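Local coordinates for endo-xylogalacturonan hydrolase A (Aspergillus tubingensis, PDB 4C2L), which hydrolyses xylogalacturonan, the xylose-substituted galacturonan of the hairy regions of pectin, and acts only where the galacturonic acid backbone carries xylose, at residues A[198-204]-A[221-227]; A[249-255]-A[282-288]; A[138-144]-A[162-168]. All blocks are in the same frame, centred on the assembly; numbering follows the deposited sequence. Where two conformers were deposited one is given.

Contact 1: residues A[198-204]-A[221-227]; sequences YVTITEV and YVTVDTI. With NAG (2-acetamido-2-deoxy-beta-D-glucopyranose), chain B.
Val199 and Ile201 lie beside Val222 and Val224 on the buried face of two parallel strands, a worked example of how a beta-helix stacks like residues on successive coils. The backbone supplies the regular grip: Ile201 N gives its hydrogen to Thr223 O at 2.8 Å, and Ile201 O receives Asp225 N at 2.9 Å. On that face CD1 of Ile201 lies 4.1 Å from CG2 of Val224. Tightest is Val204 against Ile227, where CG2 of Val204 presses on CD1 of Ile227 at 3.2 Å, closer than carbons normally come.

The other face, with Thr200, Thr202, Thr223 and Asp225, is more open to solvent. OG1 of Thr202, set anti to its own N (chi1 -176°), donates to Asp225 O at 2.8 Å, and the same oxygen takes Glu203 N, so two donors hold it at the corner. Most exposed is Glu203, its carboxylate lying against CG2 of Thr226. At the opposite end the rings of Tyr198 and Tyr221 are nearly parallel, 9° apart, but slid until they barely overlap, their centroids 5.2 Å apart. NAG of chain B, in the attached glycan, meets the Tyr198 ring edge with C6.

Strand 168-176 continues the stack beyond Thr200, and strand 246-259 beyond Val224; beneath the aliphatic face lie Phe191 and Ile193 of strand 191-196 and Phe215 of strand 213-215.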
loop_
_atom_site.group_PDB
_atom_site.type_symbol
_atom_site.label_atom_id
_atom_site.label_comp_id
_atom_site.label_asym_id
_atom_site.label_seq_id
_atom_site.Cartn_x
_atom_site.Cartn_y
_atom_site.Cartn_z
ATOM N N TYR A 198 1.423 -13.803 6.798
ATOM C CA TYR A 198 2.279 -13.319 7.878
ATOM C C TYR A 198 3.152 -12.159 7.412
ATOM O O TYR A 198 4.389 -12.189 7.502
ATOM C CB TYR A 198 3.098 -14.458 8.507
ATOM C CG TYR A 198 2.242 -15.668 8.821
ATOM C CD1 TYR A 198 1.280 -15.627 9.838
ATOM C CD2 TYR A 198 2.388 -16.844 8.096
ATOM C CE1 TYR A 198 0.483 -16.735 10.108
ATOM C CE2 TYR A 198 1.608 -17.961 8.367
ATOM C CZ TYR A 198 0.658 -17.897 9.366
ATOM O OH TYR A 198 -0.120 -19.020 9.610
ATOM N N VAL A 199 2.483 -11.140 6.895
ATOM C CA VAL A 199 3.125 -9.874 6.567
ATOM C C VAL A 199 2.860 -8.915 7.724
ATOM O O VAL A 199 1.724 -8.804 8.204
ATOM C CB VAL A 199 2.577 -9.291 5.244
ATOM C CG1 VAL A 199 3.125 -7.891 4.993
ATOM C CG2 VAL A 199 2.931 -10.208 4.071
ATOM N N THR A 200 3.910 -8.235 8.172
ATOM C CA THR A 200 3.780 -7.222 9.216
ATOM C C THR A 200 4.349 -5.896 8.721
ATOM O O THR A 200 5.429 -5.854 8.114
ATOM C CB THR A 200 4.494 -7.648 10.512
ATOM O OG1 THR A 200 3.888 -8.846 11.017
ATOM C CG2 THR A 200 4.384 -6.551 11.590
ATOM N N ILE A 201 3.611 -4.827 8.983
ATOM C CA ILE A 201 4.038 -3.480 8.633
ATOM C C ILE A 201 3.951 -2.698 9.929
ATOM O O ILE A 201 2.875 -2.602 10.513
ATOM C CB ILE A 201 3.095 -2.843 7.586
ATOM C CG1 ILE A 201 3.152 -3.631 6.280
ATOM C CG2 ILE A 201 3.478 -1.379 7.333
ATOM C CD1 ILE A 201 1.981 -3.366 5.358
ATOM N N THR A 202 5.076 -2.154 10.387
ATOM C CA THR A 202 5.056 -1.499 11.696
ATOM C C THR A 202 5.998 -0.322 11.765
ATOM O O THR A 202 7.125 -0.382 11.240
ATOM C CB THR A 202 5.327 -2.513 12.839
ATOM O OG1 THR A 202 5.206 -1.844 14.103
ATOM C CG2 THR A 202 6.731 -3.134 12.716
ATOM N N GLU A 203 5.524 0.739 12.411
ATOM C CA GLU A 203 6.296 1.974 12.620
ATOM C C GLU A 203 6.750 2.550 11.283
ATOM O O GLU A 203 7.944 2.684 10.991
ATOM C CB GLU A 203 7.462 1.741 13.583
ATOM C CG GLU A 203 6.984 1.295 14.965
ATOM C CD GLU A 203 6.284 2.385 15.770
ATOM O OE1 GLU A 203 6.483 3.588 15.493
ATOM O OE2 GLU A 203 5.534 2.029 16.725
ATOM N N VAL A 204 5.770 2.843 10.446
ATOM C CA VAL A 204 6.059 3.418 9.132
ATOM C C VAL A 204 5.335 4.749 8.963
ATOM O O VAL A 204 4.265 4.969 9.555
ATOM C CB VAL A 204 5.725 2.443 7.959
ATOM C CG1 VAL A 204 6.429 1.112 8.146
ATOM C CG2 VAL A 204 4.233 2.240 7.811
ATOM N N TYR A 221 -3.484 -13.007 7.061
ATOM C CA TYR A 221 -2.631 -12.798 8.239
ATOM C C TYR A 221 -1.670 -11.627 8.023
ATOM O O TYR A 221 -0.442 -11.804 7.963
ATOM C CB TYR A 221 -1.885 -14.073 8.633
ATOM C CG TYR A 221 -2.813 -15.183 9.068
ATOM C CD1 TYR A 221 -3.577 -15.059 10.227
ATOM C CD2 TYR A 221 -2.921 -16.356 8.324
ATOM C CE1 TYR A 221 -4.443 -16.071 10.628
ATOM C CE2 TYR A 221 -3.778 -17.385 8.724
ATOM C CZ TYR A 221 -4.531 -17.227 9.875
ATOM O OH TYR A 221 -5.383 -18.235 10.273
ATOM N N VAL A 222 -2.244 -10.438 7.920
ATOM C CA VAL A 222 -1.464 -9.198 7.818
ATOM C C VAL A 222 -1.714 -8.382 9.072
ATOM O O VAL A 222 -2.870 -8.207 9.494
ATOM C CB VAL A 222 -1.835 -8.357 6.574
ATOM C CG1 VAL A 222 -0.905 -7.140 6.436
ATOM C CG2 VAL A 222 -1.769 -9.224 5.316
ATOM N N THR A 223 -0.632 -7.900 9.662
ATOM C CA THR A 223 -0.716 -6.992 10.796
ATOM C C THR A 223 -0.078 -5.684 10.403
ATOM O O THR A 223 1.043 -5.665 9.881
ATOM C CB THR A 223 0.029 -7.571 12.009
ATOM O OG1 THR A 223 -0.611 -8.785 12.411
ATOM C CG2 THR A 223 0.015 -6.596 13.182
ATOM N N VAL A 224 -0.792 -4.592 10.653
ATOM C CA VAL A 224 -0.234 -3.280 10.484
ATOM C C VAL A 224 -0.367 -2.636 11.871
ATOM O O VAL A 224 -1.475 -2.497 12.388
ATOM C CB VAL A 224 -1.027 -2.435 9.448
ATOM C CG1 VAL A 224 -0.406 -1.043 9.300
ATOM C CG2 VAL A 224 -1.091 -3.131 8.085
ATOM N N ASP A 225 0.759 -2.240 12.451
ATOM C CA ASP A 225 0.761 -1.680 13.821
ATOM C C ASP A 225 1.578 -0.396 13.863
ATOM O O ASP A 225 2.799 -0.456 13.774
ATOM C CB ASP A 225 1.363 -2.722 14.765
ATOM C CG ASP A 225 1.312 -2.306 16.230
ATOM O OD1 ASP A 225 1.227 -1.093 16.543
ATOM O OD2 ASP A 225 1.355 -3.225 17.079
ATOM N N THR A 226 0.895 0.735 14.019
ATOM C CA THR A 226 1.504 2.072 14.114
ATOM C C THR A 226 1.973 2.575 12.754
ATOM O O THR A 226 3.066 2.252 12.274
ATOM C CB THR A 226 2.631 2.162 15.169
ATOM O OG1 THR A 226 2.204 1.514 16.370
ATOM C CG2 THR A 226 2.982 3.636 15.464
ATOM N N ILE A 227 1.116 3.367 12.141
ATOM C CA ILE A 227 1.382 3.872 10.817
ATOM C C ILE A 227 0.813 5.271 10.725
ATOM O O ILE A 227 -0.252 5.572 11.298
ATOM C CB ILE A 227 0.816 2.914 9.732
ATOM C CG1 ILE A 227 1.152 3.419 8.329
ATOM C CG2 ILE A 227 -0.701 2.732 9.882
ATOM C CD1 ILE A 227 1.051 2.324 7.276
HETATM C C1 NAG B . -3.279 -13.566 14.162
HETATM C C2 NAG B . -2.195 -12.949 15.058
HETATM C C3 NAG B . -0.784 -13.480 14.805
HETATM C C4 NAG B . -0.726 -14.965 14.456
HETATM C C5 NAG B . -1.867 -15.357 13.508
HETATM C C6 NAG B . -1.893 -16.860 13.269
HETATM C C7 NAG B . -2.680 -10.691 15.798
HETATM C C8 NAG B . -2.571 -9.219 15.516
HETATM N N2 NAG B . -2.150 -11.507 14.892
HETATM O O3 NAG B . -0.062 -13.283 15.993
HETATM O O4 NAG B . 0.537 -15.258 13.884
HETATM O O5 NAG B . -3.116 -14.968 14.059
HETATM O O6 NAG B . -2.167 -17.485 14.503
HETATM O O7 NAG B . -3.241 -11.103 16.808
#

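Contact 2: residues A[249-255]-A[282-288]; sequences KNIYVTG and SNVTFND. With NAG (2-acetamido-2-deoxy-beta-D-glucopyranose), chain C; NAG (2-acetamido-2-deoxy-beta-D-glucopyranose), chain B; SO4 (sulfate ion), chain I; SO4 (sulfate ion), chain J.
Ser282 pairs with Lys249 just before the corner, its O accepting Asn250 N at 2.9 Å; the two segments are neighbouring coils of the parallel beta-helix, in its fourth and third PbH1 repeats. Asn283 follows, carrying the glycan on ND2. That nitrogen, already bonded to C1 of NAG chain C, gives its hydrogen to OD1 of Asn250 at 2.7 Å, with the two amide planes 62° apart. The sugar's own O6 donates to Asn250 O, also at 2.7 Å. Val284 turns inward, its CG2 against CG1 of Ile251 at 3.8 Å. On the outer face CB and CG2 of Thr285 lie alongside the Tyr252 ring, which also meets the methyl C8 of NAG chain B. Phe286 points inward and packs its ring edge-to-face with that of Phe298. The side-chain amide of Asn287 has three partners: ND2 donates to OG1 of Thr254 at 2.9 Å and to a sulfate probably from the crystallisation liquor, while OD1 bonds Ser326 on the next coil. At the corner Asp288 lies beside Gly255, whose N donates to Asn287 O.

The linked amide therefore keeps a hydrogen for the neighbouring coil, and the sugar is held through its C1 linkage and its O6 bond, which probably restricts its orientation.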
loop_
_atom_site.group_PDB
_atom_site.type_symbol
_atom_site.label_atom_id
_atom_site.label_comp_id
_atom_site.label_asym_id
_atom_site.label_seq_id
_atom_site.Cartn_x
_atom_site.Cartn_y
_atom_site.Cartn_z
ATOM N N LYS A 249 -8.435 -11.938 4.135
ATOM C CA LYS A 249 -8.807 -12.393 5.473
ATOM C C LYS A 249 -7.774 -12.210 6.548
ATOM O O LYS A 249 -6.569 -12.121 6.269
ATOM C CB LYS A 249 -9.256 -13.859 5.452
ATOM C CG LYS A 249 -8.299 -14.819 4.821
ATOM C CD LYS A 249 -8.978 -16.165 4.573
ATOM C CE LYS A 249 -7.924 -17.172 4.183
ATOM N NZ LYS A 249 -8.531 -18.519 3.990
ATOM N N ASN A 250 -8.254 -12.168 7.790
ATOM C CA ASN A 250 -7.373 -12.219 8.958
ATOM C C ASN A 250 -6.377 -11.062 8.949
ATOM O O ASN A 250 -5.139 -11.242 8.970
ATOM C CB ASN A 250 -6.687 -13.581 9.035
ATOM C CG ASN A 250 -7.687 -14.725 8.997
ATOM O OD1 ASN A 250 -8.749 -14.651 9.634
ATOM N ND2 ASN A 250 -7.374 -15.775 8.231
ATOM N N ILE A 251 -6.955 -9.867 8.939
ATOM C CA ILE A 251 -6.190 -8.618 8.870
ATOM C C ILE A 251 -6.381 -7.852 10.166
ATOM O O ILE A 251 -7.519 -7.701 10.635
ATOM C CB ILE A 251 -6.698 -7.739 7.709
ATOM C CG1 ILE A 251 -6.730 -8.495 6.353
ATOM C CG2 ILE A 251 -5.940 -6.416 7.629
ATOM C CD1 ILE A 251 -5.388 -8.970 5.844
ATOM N N TYR A 252 -5.283 -7.333 10.726
ATOM C CA TYR A 252 -5.392 -6.531 11.939
ATOM C C TYR A 252 -4.599 -5.247 11.757
ATOM O O TYR A 252 -3.389 -5.291 11.524
ATOM C CB TYR A 252 -4.891 -7.325 13.151
ATOM C CG TYR A 252 -5.041 -6.544 14.431
ATOM C CD1 TYR A 252 -6.292 -6.420 15.044
ATOM C CD2 TYR A 252 -3.949 -5.892 14.996
ATOM C CE1 TYR A 252 -6.446 -5.672 16.210
ATOM C CE2 TYR A 252 -4.091 -5.147 16.166
ATOM C CZ TYR A 252 -5.340 -5.036 16.753
ATOM O OH TYR A 252 -5.491 -4.274 17.897
ATOM N N VAL A 253 -5.280 -4.115 11.858
ATOM C CA VAL A 253 -4.639 -2.813 11.683
ATOM C C VAL A 253 -4.894 -2.009 12.946
ATOM O O VAL A 253 -6.039 -1.823 13.341
ATOM C CB VAL A 253 -5.208 -2.031 10.498
ATOM C CG1 VAL A 253 -4.501 -0.680 10.390
ATOM C CG2 VAL A 253 -5.035 -2.814 9.195
ATOM N N THR A 254 -3.834 -1.539 13.576
ATOM C CA THR A 254 -4.000 -0.716 14.783
ATOM C C THR A 254 -3.047 0.477 14.777
ATOM O O THR A 254 -1.949 0.398 14.227
ATOM C CB THR A 254 -3.840 -1.562 16.067
ATOM O OG1 THR A 254 -4.292 -0.806 17.209
ATOM C CG2 THR A 254 -2.370 -2.031 16.258
ATOM N N GLY A 255 -3.485 1.578 15.377
ATOM C CA GLY A 255 -2.611 2.738 15.585
ATOM C C GLY A 255 -2.317 3.515 14.318
ATOM O O GLY A 255 -1.162 3.867 14.051
ATOM N N SER A 282 -13.042 -11.447 5.352
ATOM C CA SER A 282 -13.378 -12.000 6.663
ATOM C C SER A 282 -12.338 -11.713 7.726
ATOM O O SER A 282 -11.138 -11.823 7.494
ATOM C CB SER A 282 -13.676 -13.504 6.565
ATOM O OG SER A 282 -12.515 -14.250 6.274
ATOM N N ASN A 283 -12.817 -11.320 8.907
ATOM C CA ASN A 283 -11.946 -11.061 10.047
ATOM C C ASN A 283 -10.940 -9.955 9.739
ATOM O O ASN A 283 -9.737 -10.201 9.649
ATOM C CB ASN A 283 -11.254 -12.345 10.514
ATOM C CG ASN A 283 -10.284 -12.118 11.660
ATOM O OD1 ASN A 283 -10.434 -11.185 12.457
ATOM N ND2 ASN A 283 -9.281 -12.973 11.746
ATOM N N VAL A 284 -11.460 -8.748 9.582
ATOM C CA VAL A 284 -10.630 -7.572 9.373
ATOM C C VAL A 284 -10.958 -6.578 10.471
ATOM O O VAL A 284 -12.104 -6.188 10.634
ATOM C CB VAL A 284 -10.854 -6.952 7.985
ATOM C CG1 VAL A 284 -10.042 -5.672 7.843
ATOM C CG2 VAL A 284 -10.481 -7.961 6.894
ATOM N N THR A 285 -9.934 -6.167 11.211
ATOM C CA THR A 285 -10.131 -5.176 12.269
ATOM C C THR A 285 -9.334 -3.906 11.984
ATOM O O THR A 285 -8.144 -3.980 11.680
ATOM C CB THR A 285 -9.666 -5.746 13.618
ATOM O OG1 THR A 285 -10.510 -6.845 13.978
ATOM C CG2 THR A 285 -9.735 -4.660 14.723
ATOM N N PHE A 286 -10.006 -2.764 12.109
ATOM C CA PHE A 286 -9.389 -1.453 12.007
ATOM C C PHE A 286 -9.558 -0.870 13.409
ATOM O O PHE A 286 -10.681 -0.558 13.819
ATOM C CB PHE A 286 -10.136 -0.564 11.021
ATOM C CG PHE A 286 -10.270 -1.127 9.623
ATOM C CD1 PHE A 286 -11.364 -1.931 9.283
ATOM C CD2 PHE A 286 -9.344 -0.806 8.631
ATOM C CE1 PHE A 286 -11.507 -2.424 7.984
ATOM C CE2 PHE A 286 -9.481 -1.298 7.332
ATOM C CZ PHE A 286 -10.569 -2.104 7.012
ATOM N N ASN A 287 -8.454 -0.733 14.131
ATOM C CA ASN A 287 -8.485 -0.297 15.535
ATOM C C ASN A 287 -7.625 0.938 15.799
ATOM O O ASN A 287 -6.552 1.086 15.215
ATOM C CB ASN A 287 -8.006 -1.440 16.430
ATOM C CG ASN A 287 -8.056 -1.083 17.904
ATOM O OD1 ASN A 287 -9.132 -0.830 18.462
ATOM N ND2 ASN A 287 -6.888 -1.061 18.548
ATOM N N ASP A 288 -8.085 1.820 16.688
ATOM C CA ASP A 288 -7.241 2.936 17.146
ATOM C C ASP A 288 -6.773 3.809 15.977
ATOM O O ASP A 288 -5.561 3.958 15.733
ATOM C CB ASP A 288 -6.023 2.403 17.914
ATOM C CG ASP A 288 -6.325 2.070 19.366
ATOM O OD1 ASP A 288 -7.488 2.225 19.816
ATOM O OD2 ASP A 288 -5.383 1.641 20.072
HETATM C C1 NAG C . -8.281 -12.857 12.766
HETATM C C2 NAG C . -7.892 -14.252 13.265
HETATM C C3 NAG C . -6.709 -14.188 14.226
HETATM C C4 NAG C . -5.559 -13.359 13.639
HETATM C C5 NAG C . -6.089 -12.003 13.121
HETATM C C6 NAG C . -5.041 -11.091 12.464
HETATM C C7 NAG C . -9.730 -15.845 13.487
HETATM C C8 NAG C . -10.865 -16.306 14.359
HETATM N N2 NAG C . -9.018 -14.834 13.968
HETATM O O3 NAG C . -6.270 -15.503 14.503
HETATM O O4 NAG C . -4.580 -13.175 14.653
HETATM O O5 NAG C . -7.151 -12.211 12.209
HETATM O O6 NAG C . -4.267 -11.781 11.505
HETATM O O7 NAG C . -9.514 -16.395 12.407
HETATM C C1 NAG B . -3.279 -13.566 14.162
HETATM C C2 NAG B . -2.195 -12.949 15.058
HETATM C C3 NAG B . -0.784 -13.480 14.805
HETATM C C4 NAG B . -0.726 -14.965 14.456
HETATM C C5 NAG B . -1.867 -15.357 13.508
HETATM C C6 NAG B . -1.893 -16.860 13.269
HETATM C C7 NAG B . -2.680 -10.691 15.798
HETATM C C8 NAG B . -2.571 -9.219 15.516
HETATM N N2 NAG B . -2.150 -11.507 14.892
HETATM O O3 NAG B . -0.062 -13.283 15.993
HETATM O O4 NAG B . 0.537 -15.258 13.884
HETATM O O5 NAG B . -3.116 -14.968 14.059
HETATM O O6 NAG B . -2.167 -17.485 14.503
HETATM O O7 NAG B . -3.241 -11.103 16.808
HETATM S S SO4 I . -6.577 -0.222 22.730
HETATM O O1 SO4 I . -6.351 1.240 22.768
HETATM O O2 SO4 I . -7.935 -0.519 23.245
HETATM O O3 SO4 I . -5.572 -0.905 23.575
HETATM O O4 SO4 I . -6.453 -0.706 21.338
HETATM S S SO4 J . -9.896 -18.824 7.587
HETATM O O1 SO4 J . -10.951 -17.793 7.431
HETATM O O2 SO4 J . -10.386 -19.857 8.534
HETATM O O3 SO4 J . -8.639 -18.246 8.117
HETATM O O4 SO4 J . -9.639 -19.427 6.253
HETATM O O HOH W 1 -11.205 -15.401 8.430
HETATM O O HOH W 2 -8.629 -9.086 12.808
HETATM O O HOH W 3 -2.615 0.610 18.637
#

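Contact 3: residues A[138-144]-A[162-168]; sequences ITGGSNL and KGGATNV
Thr166 turns CG2 into the position between its backbone N and carbonyl carbon, with OG1 opposite the N (chi1 -174°), and this lays the methyl against CB of Ser142 at 3.6 Å. Ser142 has chi1 of 63°, which sends its OG to Asp100 on one neighbouring coil, while OG1 of Thr166 pairs with Thr197 on the other. The side chains of Asn143 and Asn167 lie side by side, with amide planes 7° apart, at the corner that the chain turns at Asn167.

The contact joins adjacent coils of the parallel beta-helix, and segment 162-168 enters the first PbH1 repeat at Ala165. Two parallel pairings meet here, with a one-residue shift of register between them. In the first, Lys162 N donates to Ile138 O, and Gly140 N to Lys162 O at 2.9 Å. The second begins where Thr166 N reaches Gly141 O at 3.1 Å and continues with Asn143 N to Thr166 O. Between them a type I' turn from Lys162 to Ala165 takes up the extra residue. Gly163 passes close to Thr139, its CA 3.5 Å from OG1 of that threonine, where there would be no room for a side chain. Towards the interior, CB of Ala165 lies 4.1 Å from CG2 of Ile138, and CD1 of Leu144 is 4.0 Å from CG2 of Val168.

Lys162 O accepts from Gly140 N and, within the turn, from Ala165 N, from opposite faces of its plane. A single carbonyl thus serves both turn and pairing, while a water joining Gly141 O to Gly164 O bridges the loops where the register slips.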
loop_
_atom_site.group_PDB
_atom_site.type_symbol
_atom_site.label_atom_id
_atom_site.label_comp_id
_atom_site.label_asym_id
_atom_site.label_seq_id
_atom_site.Cartn_x
_atom_site.Cartn_y
_atom_site.Cartn_z
ATOM N N ILE A 138 8.196 -7.743 -4.132
ATOM C CA ILE A 138 8.505 -9.021 -3.493
ATOM C C ILE A 138 7.481 -10.041 -3.987
ATOM O O ILE A 138 6.265 -9.819 -3.890
ATOM C CB ILE A 138 8.426 -8.882 -1.950
ATOM C CG1 ILE A 138 9.578 -8.043 -1.431
ATOM C CG2 ILE A 138 8.429 -10.253 -1.258
ATOM C CD1 ILE A 138 9.280 -7.407 -0.078
ATOM N N THR A 139 7.962 -11.154 -4.542
ATOM C CA THR A 139 7.049 -12.188 -4.982
ATOM C C THR A 139 7.591 -13.540 -4.567
ATOM O O THR A 139 8.746 -13.859 -4.852
ATOM C CB THR A 139 6.754 -12.123 -6.495
ATOM O OG1 THR A 139 5.844 -13.174 -6.830
ATOM C CG2 THR A 139 8.036 -12.224 -7.338
ATOM N N GLY A 140 6.770 -14.316 -3.862
ATOM C CA GLY A 140 7.250 -15.600 -3.336
ATOM C C GLY A 140 8.325 -15.427 -2.276
ATOM O O GLY A 140 8.531 -14.336 -1.745
ATOM N N GLY A 141 8.984 -16.532 -1.942
ATOM C CA GLY A 141 10.031 -16.544 -0.946
ATOM C C GLY A 141 9.507 -16.428 0.475
ATOM O O GLY A 141 8.306 -16.573 0.728
ATOM N N SER A 142 10.419 -16.158 1.394
ATOM C CA SER A 142 10.117 -16.205 2.819
ATOM C C SER A 142 11.161 -15.479 3.647
ATOM O O SER A 142 12.308 -15.314 3.208
ATOM C CB SER A 142 10.013 -17.663 3.281
ATOM O OG SER A 142 11.250 -18.354 3.119
ATOM N N ASN A 143 10.764 -15.076 4.858
ATOM C CA ASN A 143 11.673 -14.513 5.845
ATOM C C ASN A 143 12.419 -13.301 5.289
ATOM O O ASN A 143 13.639 -13.316 5.143
ATOM C CB ASN A 143 12.655 -15.593 6.347
ATOM C CG ASN A 143 11.942 -16.824 6.902
ATOM O OD1 ASN A 143 12.345 -17.968 6.647
ATOM N ND2 ASN A 143 10.878 -16.599 7.648
ATOM N N LEU A 144 11.657 -12.272 4.939
ATOM C CA LEU A 144 12.202 -11.056 4.367
ATOM C C LEU A 144 11.967 -9.927 5.344
ATOM O O LEU A 144 10.863 -9.775 5.866
ATOM C CB LEU A 144 11.517 -10.738 3.039
ATOM C CG LEU A 144 11.433 -11.933 2.068
ATOM C CD1 LEU A 144 10.466 -11.666 0.934
ATOM C CD2 LEU A 144 12.805 -12.284 1.526
ATOM N N LYS A 162 3.524 -10.338 -3.110
ATOM C CA LYS A 162 2.607 -11.301 -3.696
ATOM C C LYS A 162 3.309 -12.636 -3.918
ATOM O O LYS A 162 4.346 -12.898 -3.308
ATOM C CB LYS A 162 2.001 -10.763 -4.984
ATOM C CG LYS A 162 2.983 -10.621 -6.117
ATOM C CD LYS A 162 2.231 -10.161 -7.365
ATOM C CE LYS A 162 1.846 -8.701 -7.231
ATOM N NZ LYS A 162 0.909 -8.339 -8.327
ATOM N N GLY A 163 2.714 -13.485 -4.748
ATOM C CA GLY A 163 3.308 -14.779 -5.094
ATOM C C GLY A 163 3.448 -15.783 -3.960
ATOM O O GLY A 163 4.261 -16.714 -4.056
ATOM N N GLY A 164 2.677 -15.603 -2.888
ATOM C CA GLY A 164 2.732 -16.510 -1.734
ATOM C C GLY A 164 3.915 -16.292 -0.810
ATOM O O GLY A 164 4.272 -17.189 -0.031
ATOM N N ALA A 165 4.522 -15.100 -0.863
ATOM C CA ALA A 165 5.578 -14.728 0.087
ATOM C C ALA A 165 5.084 -14.982 1.500
ATOM O O ALA A 165 3.885 -14.804 1.776
ATOM C CB ALA A 165 5.954 -13.254 -0.074
ATOM N N THR A 166 5.966 -15.420 2.390
ATOM C CA THR A 166 5.544 -15.619 3.775
ATOM C C THR A 166 6.560 -15.044 4.749
ATOM O O THR A 166 7.755 -15.048 4.471
ATOM C CB THR A 166 5.251 -17.111 4.089
ATOM O OG1 THR A 166 4.712 -17.219 5.415
ATOM C CG2 THR A 166 6.511 -17.938 4.009
ATOM N N ASN A 167 6.087 -14.529 5.882
ATOM C CA ASN A 167 6.964 -13.954 6.911
ATOM C C ASN A 167 7.766 -12.764 6.365
ATOM O O ASN A 167 8.999 -12.835 6.212
ATOM C CB ASN A 167 7.938 -14.993 7.503
ATOM C CG ASN A 167 7.241 -16.255 8.002
ATOM O OD1 ASN A 167 6.172 -16.194 8.613
ATOM N ND2 ASN A 167 7.867 -17.408 7.768
ATOM N N VAL A 168 7.055 -11.690 6.048
ATOM C CA VAL A 168 7.660 -10.487 5.506
ATOM C C VAL A 168 7.395 -9.372 6.508
ATOM O O VAL A 168 6.243 -9.149 6.912
ATOM C CB VAL A 168 7.031 -10.123 4.153
ATOM C CG1 VAL A 168 7.677 -8.870 3.569
ATOM C CG2 VAL A 168 7.173 -11.303 3.192
HETATM O O HOH W 4 6.771 -18.751 0.203
#

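Overall arrangement
Along the chain the order is contact 3, contact 1, contact 2, each closing before the next opens, and this order is also their sequence along the right-handed parallel beta-helix of family 28. Contacts 3 and 1 have centres about 15 Å apart and meet where strand 168-176 pairs with strand 199-207, the backbone of Val168 bonding Tyr198 and Thr200. Contacts 1 and 2, about 10 Å apart between centres, join where strands 222-225 and 246-259 are neighbours, and NAG of chain B touches both. Contacts 2 and 3, with centres about 20 Å apart, do not touch. Successive coils thus repeat one parallel pairing, while turns, corners and glycan vary around it.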